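Local coordinates for lipoprotein (Colwellia psychrerythraea, PDB 3O0Y) that is of unknown function but, as a putative lipoprotein of the DUF885 family, is probably related to the zincin-like metallopeptidases, at residues Y466-Y476 / H584-M595. Sequence-based numbering, arbitrary orientation.
Sequences YNAYTEGWALY and HDVVLLNGAVPM
Tyr469 and Ala592 have the closest CA atoms across the contact, 6.0 Å apart, in this buried packing of one helix against the end of another and the loop that follows it, within the mostly helical DUF885 fold. The start of helix 467-483 and the last part of helix 580-588 run roughly antiparallel (148° between the short segments), but their axes come no nearer than 12.7 Å. Large side chains bridge that gap, while after the type I turn Leu588-Gly591 residues 592-594 run back along the first helical turn, past Tyr466 and Tyr469. Tyr469 spans the middle. With CG anti to the backbone N (chi1 178°), its ring lies over the loop, and Ala592 CA makes a CH-pi contact 3.5 Å from the centroid of the Tyr469 ring. At the far end Tyr469 OH donates to Val587 O (2.6 Å), approaching from above the carbonyl plane; a water donates both to Tyr469 OH and to Leu588 O. At the helix start, Pro594 CD sits over one face of the N-cap residue Tyr466, 3.8 Å from the ring centroid. One turn beyond Tyr469, Leu588 CD2 lies almost centrally over the six-membered ring of Trp473 at 3.7 Å from its centroid, and Val587 CG1 meets CE3 and CZ3 obliquely. The indole NE1 donates to Pro442 O. Farther along, Trp473, Tyr476 and His584 form an aromatic cluster: the Trp473 edge points toward the His584 face, offset, with planes at 88°. His584 ND1 is hydrogen-bonded to Val377 O, while NE2 lies in the plane of the Tyr476 ring, at its edge. His584 NE2 and Tyr476 OH are hydrogen-bonded at 2.7 Å, and the same hydroxyl is also hydrogen-bonded to Arg567 NH1.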
ATOM      1  N   TYR A 466      -8.502  -3.314   2.886  1.00  9.85           N
ATOM      2  CA  TYR A 466      -9.282  -3.559   1.682  1.00  8.19           C
ATOM      3  C   TYR A 466      -8.723  -2.690   0.509  1.00  7.81           C
ATOM      4  O   TYR A 466      -9.003  -1.503   0.404  1.00  9.05           O
ATOM      5  CB  TYR A 466     -10.742  -3.220   1.944  1.00  8.26           C
ATOM      6  CG  TYR A 466     -11.427  -4.299   2.720  1.00  7.92           C
ATOM      7  CD1 TYR A 466     -11.698  -5.527   2.113  1.00 13.99           C
ATOM      8  CD2 TYR A 466     -11.760  -4.141   4.066  1.00  8.09           C
ATOM      9  CE1 TYR A 466     -12.272  -6.574   2.852  1.00 16.13           C
ATOM     10  CE2 TYR A 466     -12.337  -5.194   4.760  1.00  9.67           C
ATOM     11  CZ  TYR A 466     -12.602  -6.352   4.168  1.00 12.28           C
ATOM     12  OH  TYR A 466     -13.231  -7.385   4.884  1.00 12.46           O
ATOM     13  N   ASN A 467      -7.980  -3.295  -0.358  1.00  6.94           N
ATOM     14  CA  ASN A 467      -7.293  -2.564  -1.439  1.00  7.31           C
ATOM     15  C   ASN A 467      -8.244  -1.788  -2.362  1.00  7.11           C
ATOM     16  O   ASN A 467      -7.935  -0.655  -2.748  1.00  7.90           O
ATOM     17  CB  ASN A 467      -6.474  -3.611  -2.253  1.00  6.63           C
ATOM     18  CG  ASN A 467      -5.538  -3.014  -3.240  1.00  6.87           C
ATOM     19  OD1 ASN A 467      -4.589  -2.322  -2.883  1.00  7.06           O
ATOM     20  ND2 ASN A 467      -5.736  -3.361  -4.509  1.00  7.54           N
ATOM     21  N   ALA A 468      -9.370  -2.392  -2.784  1.00  6.11           N
ATOM     22  CA  ALA A 468     -10.273  -1.746  -3.713  1.00  6.44           C
ATOM     23  C   ALA A 468     -10.927  -0.555  -3.039  1.00  5.55           C
ATOM     24  O   ALA A 468     -10.992   0.524  -3.612  1.00  6.84           O
ATOM     25  CB  ALA A 468     -11.295  -2.729  -4.261  1.00  6.95           C
ATOM     26  N   TYR A 469     -11.282  -0.712  -1.795  1.00  5.84           N
ATOM     27  CA  TYR A 469     -11.834   0.427  -1.028  1.00  4.47           C
ATOM     28  C   TYR A 469     -10.808   1.553  -0.900  1.00  5.82           C
ATOM     29  O   TYR A 469     -11.112   2.733  -1.104  1.00  7.21           O
ATOM     30  CB  TYR A 469     -12.337  -0.022   0.353  1.00  4.06           C
ATOM     31  CG  TYR A 469     -12.860   1.109   1.189  1.00  5.46           C
ATOM     32  CD1 TYR A 469     -14.183   1.382   1.309  1.00  6.78           C
ATOM     33  CD2 TYR A 469     -11.963   1.860   1.914  1.00  7.14           C
ATOM     34  CE1 TYR A 469     -14.630   2.427   2.095  1.00  7.11           C
ATOM     35  CE2 TYR A 469     -12.389   2.941   2.657  1.00  8.31           C
ATOM     36  CZ  TYR A 469     -13.702   3.184   2.788  1.00  9.11           C
ATOM     37  OH  TYR A 469     -14.135   4.249   3.586  1.00  8.83           O
ATOM     38  N   THR A 470      -9.643   1.198  -0.417  1.00  5.11           N
ATOM     39  CA  THR A 470      -8.590   2.121  -0.022  1.00  4.23           C
ATOM     40  C   THR A 470      -8.029   2.851  -1.240  1.00  5.67           C
ATOM     41  O   THR A 470      -7.970   4.093  -1.203  1.00  5.79           O
ATOM     42  CB  THR A 470      -7.479   1.455   0.832  1.00  6.83           C
ATOM     43  OG1 THR A 470      -8.108   0.808   1.955  1.00  8.78           O
ATOM     44  CG2 THR A 470      -6.471   2.556   1.328  1.00 10.72           C
ATOM     45  N   GLU A 471      -7.665   2.145  -2.293  1.00  6.61           N
ATOM     46  CA  GLU A 471      -7.166   2.769  -3.465  1.00  6.72           C
ATOM     47  C   GLU A 471      -8.277   3.397  -4.279  1.00  5.97           C
ATOM     48  O   GLU A 471      -8.037   4.493  -4.837  1.00  7.04           O
ATOM     49  CB  GLU A 471      -6.410   1.735  -4.304  1.00  5.88           C
ATOM     50  CG  GLU A 471      -5.301   1.093  -3.548  1.00  8.94           C
ATOM     51  CD  GLU A 471      -4.242   2.079  -2.947  1.00 14.14           C
ATOM     52  OE1 GLU A 471      -4.213   3.325  -3.233  1.00 12.22           O
ATOM     53  OE2 GLU A 471      -3.472   1.575  -2.096  1.00 17.48           O
ATOM     54  N   GLY A 472      -9.464   2.771  -4.346  1.00  5.95           N
ATOM     55  CA  GLY A 472     -10.554   3.338  -5.043  1.00  6.59           C
ATOM     56  C   GLY A 472     -11.012   4.645  -4.409  1.00  5.95           C
ATOM     57  O   GLY A 472     -11.313   5.624  -5.133  1.00  6.71           O
ATOM     58  N   TRP A 473     -10.991   4.707  -3.076  1.00  4.15           N
ATOM     59  CA  TRP A 473     -11.353   5.949  -2.378  1.00  4.62           C
ATOM     60  C   TRP A 473     -10.394   7.081  -2.794  1.00  4.87           C
ATOM     61  O   TRP A 473     -10.832   8.198  -3.067  1.00  4.83           O
ATOM     62  CB  TRP A 473     -11.303   5.766  -0.837  1.00  6.62           C
ATOM     63  CG  TRP A 473     -11.405   7.170  -0.187  1.00  2.90           C
ATOM     64  CD1 TRP A 473     -10.389   7.941   0.199  1.00  4.57           C
ATOM     65  CD2 TRP A 473     -12.573   8.010  -0.208  1.00  3.74           C
ATOM     66  NE1 TRP A 473     -10.846   9.202   0.496  1.00  4.25           N
ATOM     67  CE2 TRP A 473     -12.187   9.252   0.269  1.00  3.36           C
ATOM     68  CE3 TRP A 473     -13.899   7.784  -0.485  1.00  3.86           C
ATOM     69  CZ2 TRP A 473     -13.092  10.304   0.385  1.00  3.56           C
ATOM     70  CZ3 TRP A 473     -14.797   8.824  -0.385  1.00  6.51           C
ATOM     71  CH2 TRP A 473     -14.398  10.031   0.110  1.00  5.70           C
ATOM     72  N   ALA A 474      -9.098   6.804  -2.777  1.00  3.10           N
ATOM     73  CA  ALA A 474      -8.125   7.882  -3.012  1.00  6.57           C
ATOM     74  C   ALA A 474      -8.252   8.387  -4.449  1.00  8.27           C
ATOM     75  O   ALA A 474      -8.214   9.577  -4.688  1.00  7.16           O
ATOM     76  CB  ALA A 474      -6.690   7.434  -2.704  1.00  6.96           C
ATOM     77  N   LEU A 475      -8.469   7.480  -5.414  1.00  6.56           N
ATOM     78  CA  LEU A 475      -8.703   7.919  -6.797  1.00  5.88           C
ATOM     79  C   LEU A 475     -10.011   8.699  -6.957  1.00  7.46           C
ATOM     80  O   LEU A 475     -10.052   9.757  -7.649  1.00  8.20           O
ATOM     81  CB  LEU A 475      -8.622   6.676  -7.736  1.00  8.12           C
ATOM     82  CG  LEU A 475      -8.561   6.889  -9.228  1.00 13.44           C
ATOM     83  CD1 LEU A 475      -7.356   7.815  -9.599  1.00 15.94           C
ATOM     84  CD2 LEU A 475      -8.563   5.512  -9.951  1.00  9.83           C
ATOM     85  N   TYR A 476     -11.091   8.259  -6.259  1.00  5.54           N
ATOM     86  CA  TYR A 476     -12.338   9.027  -6.197  1.00  6.26           C
ATOM     87  C   TYR A 476     -12.103  10.420  -5.632  1.00  6.94           C
ATOM     88  O   TYR A 476     -12.652  11.372  -6.194  1.00  4.96           O
ATOM     89  CB  TYR A 476     -13.407   8.255  -5.412  1.00  6.91           C
ATOM     90  CG  TYR A 476     -14.599   9.069  -5.034  1.00  7.36           C
ATOM     91  CD1 TYR A 476     -15.655   9.236  -5.904  1.00  5.08           C
ATOM     92  CD2 TYR A 476     -14.708   9.616  -3.791  1.00  6.66           C
ATOM     93  CE1 TYR A 476     -16.760  10.070  -5.552  1.00  6.06           C
ATOM     94  CE2 TYR A 476     -15.797  10.428  -3.432  1.00  8.40           C
ATOM     95  CZ  TYR A 476     -16.848  10.593  -4.290  1.00  5.18           C
ATOM     96  OH  TYR A 476     -17.889  11.495  -3.919  1.00  7.13           O
ATOM     97  N   HIS A 584     -20.541  11.050   1.698  1.00  6.14           N
ATOM     98  CA  HIS A 584     -19.182  10.883   2.208  1.00  5.68           C
ATOM     99  C   HIS A 584     -19.139  10.292   3.623  1.00  7.51           C
ATOM    100  O   HIS A 584     -18.252   9.526   3.933  1.00  6.35           O
ATOM    101  CB  HIS A 584     -18.398  12.205   2.117  1.00  5.51           C
ATOM    102  CG  HIS A 584     -18.030  12.595   0.707  1.00  4.92           C
ATOM    103  ND1 HIS A 584     -17.839  13.889   0.302  1.00  4.91           N
ATOM    104  CD2 HIS A 584     -17.974  11.838  -0.421  1.00  7.14           C
ATOM    105  CE1 HIS A 584     -17.560  13.900  -0.995  1.00  7.08           C
ATOM    106  NE2 HIS A 584     -17.653  12.667  -1.462  1.00  6.70           N
ATOM    107  N   ASP A 585     -20.065  10.646   4.469  1.00  5.23           N
ATOM    108  CA  ASP A 585     -20.092  10.107   5.813  1.00  7.10           C
ATOM    109  C   ASP A 585     -20.409   8.602   5.751  1.00  7.90           C
ATOM    110  O   ASP A 585     -19.763   7.802   6.450  1.00  7.86           O
ATOM    111  CB  ASP A 585     -21.106  10.779   6.668  1.00  7.61           C
ATOM    112  CG  ASP A 585     -20.714  12.201   7.103  1.00 16.09           C
ATOM    113  OD1 ASP A 585     -19.532  12.631   7.036  1.00 18.67           O
ATOM    114  OD2 ASP A 585     -21.642  12.849   7.638  1.00 20.96           O
ATOM    115  N   VAL A 586     -21.338   8.199   4.872  1.00  7.00           N
ATOM    116  CA  VAL A 586     -21.621   6.751   4.746  1.00  6.95           C
ATOM    117  C   VAL A 586     -20.422   6.007   4.208  1.00  7.84           C
ATOM    118  O   VAL A 586     -20.113   4.866   4.671  1.00  8.01           O
ATOM    119  CB  VAL A 586     -22.854   6.508   3.772  1.00  9.27           C
ATOM    120  CG1 VAL A 586     -23.081   4.956   3.549  1.00  9.58           C
ATOM    121  CG2 VAL A 586     -24.075   7.192   4.285  1.00 11.72           C
ATOM    122  N   VAL A 587     -19.694   6.592   3.265  1.00  6.17           N
ATOM    123  CA  VAL A 587     -18.563   5.890   2.687  1.00  6.48           C
ATOM    124  C   VAL A 587     -17.367   5.768   3.675  1.00  7.62           C
ATOM    125  O   VAL A 587     -16.701   4.758   3.770  1.00  8.68           O
ATOM    126  CB  VAL A 587     -18.115   6.544   1.370  1.00  5.14           C
ATOM    127  CG1 VAL A 587     -16.800   5.902   0.799  1.00  6.32           C
ATOM    128  CG2 VAL A 587     -19.238   6.424   0.355  1.00  6.35           C
ATOM    129  N   LEU A 588     -17.108   6.842   4.388  1.00  5.55           N
ATOM    130  CA  LEU A 588     -15.880   6.925   5.187  1.00  6.78           C
ATOM    131  C   LEU A 588     -16.045   6.480   6.642  1.00  8.22           C
ATOM    132  O   LEU A 588     -15.080   5.996   7.251  1.00  8.68           O
ATOM    133  CB  LEU A 588     -15.382   8.383   5.174  1.00  6.83           C
ATOM    134  CG  LEU A 588     -14.843   8.917   3.834  1.00  4.92           C
ATOM    135  CD1 LEU A 588     -14.529  10.395   3.922  1.00  7.24           C
ATOM    136  CD2 LEU A 588     -13.583   8.128   3.496  1.00  6.67           C
ATOM    137  N   LEU A 589     -17.170   6.822   7.259  1.00  7.76           N
ATOM    138  CA  LEU A 589     -17.242   6.673   8.728  1.00  8.06           C
ATOM    139  C   LEU A 589     -17.503   5.262   9.184  1.00 10.07           C
ATOM    140  O   LEU A 589     -17.501   4.970  10.393  1.00 10.53           O
ATOM    141  CB  LEU A 589     -18.222   7.675   9.359  1.00  7.19           C
ATOM    142  CG  LEU A 589     -17.977   9.195   9.141  1.00  9.02           C
ATOM    143  CD1 LEU A 589     -19.079  10.077   9.835  1.00 10.26           C
ATOM    144  CD2 LEU A 589     -16.502   9.594   9.530  1.00  8.80           C
ATOM    145  N   ASN A 590     -17.797   4.369   8.241  1.00  7.54           N
ATOM    146  CA  ASN A 590     -17.919   2.967   8.527  1.00  8.79           C
ATOM    147  C   ASN A 590     -16.662   2.166   8.219  1.00  9.26           C
ATOM    148  O   ASN A 590     -16.657   0.946   8.353  1.00 11.05           O
ATOM    149  CB  ASN A 590     -19.170   2.393   7.818  1.00  9.04           C
ATOM    150  CG  ASN A 590     -20.450   3.148   8.208  1.00 10.22           C
ATOM    151  OD1 ASN A 590     -20.832   3.089   9.374  1.00 11.16           O
ATOM    152  ND2 ASN A 590     -21.074   3.850   7.300  1.00  9.81           N
ATOM    153  N   GLY A 591     -15.570   2.838   7.893  1.00  7.96           N
ATOM    154  CA  GLY A 591     -14.279   2.179   7.721  1.00  8.72           C
ATOM    155  C   GLY A 591     -14.128   1.535   6.357  1.00  8.14           C
ATOM    156  O   GLY A 591     -15.065   1.435   5.584  1.00  8.27           O
ATOM    157  N   ALA A 592     -12.939   1.016   6.111  1.00  8.37           N
ATOM    158  CA  ALA A 592     -12.645   0.279   4.908  1.00  7.55           C
ATOM    159  C   ALA A 592     -13.375  -1.055   4.952  1.00  6.12           C
ATOM    160  O   ALA A 592     -13.319  -1.783   5.949  1.00  7.78           O
ATOM    161  CB  ALA A 592     -11.071   0.035   4.765  1.00  7.44           C
ATOM    162  N   VAL A 593     -14.087  -1.358   3.882  1.00  6.59           N
ATOM    163  CA  VAL A 593     -15.015  -2.522   3.836  1.00  7.51           C
ATOM    164  C   VAL A 593     -15.023  -3.102   2.405  1.00  8.88           C
ATOM    165  O   VAL A 593     -14.676  -2.442   1.449  1.00  7.37           O
ATOM    166  CB  VAL A 593     -16.450  -2.097   4.217  1.00  8.48           C
ATOM    167  CG1 VAL A 593     -16.593  -1.757   5.760  1.00  9.41           C
ATOM    168  CG2 VAL A 593     -16.903  -0.827   3.359  1.00  7.78           C
ATOM    169  N   PRO A 594     -15.480  -4.344   2.250  1.00  8.29           N
ATOM    170  CA  PRO A 594     -15.791  -4.874   0.927  1.00  8.24           C
ATOM    171  C   PRO A 594     -16.881  -4.088   0.290  1.00 10.01           C
ATOM    172  O   PRO A 594     -17.726  -3.482   0.977  1.00  6.77           O
ATOM    173  CB  PRO A 594     -16.264  -6.303   1.218  1.00  9.14           C
ATOM    174  CG  PRO A 594     -16.031  -6.561   2.618  1.00 12.32           C
ATOM    175  CD  PRO A 594     -15.835  -5.281   3.332  1.00  9.05           C
ATOM    176  N   MET A 595     -16.846  -4.009  -1.030  1.00  7.99           N
ATOM    177  CA  MET A 595     -17.899  -3.372  -1.774  1.00  8.79           C
ATOM    178  C   MET A 595     -19.317  -3.799  -1.413  1.00  9.42           C
ATOM    179  O   MET A 595     -20.234  -2.965  -1.392  1.00  8.28           O
ATOM    180  CB  MET A 595     -17.618  -3.417  -3.285  1.00  8.69           C
ATOM    181  CG  MET A 595     -16.323  -2.495  -3.740  1.00 12.95           C
ATOM    182  SD  MET A 595     -16.339  -0.700  -3.443  1.00  5.92           S
ATOM    183  CE  MET A 595     -15.345  -0.731  -1.901  1.00  8.72           C
TER
HETATM  184  O   HOH W   1     -13.051  -3.258  -0.833  1.00  9.26           O
HETATM  185  O   HOH W   2     -12.705   4.859   6.230  1.00 12.58           O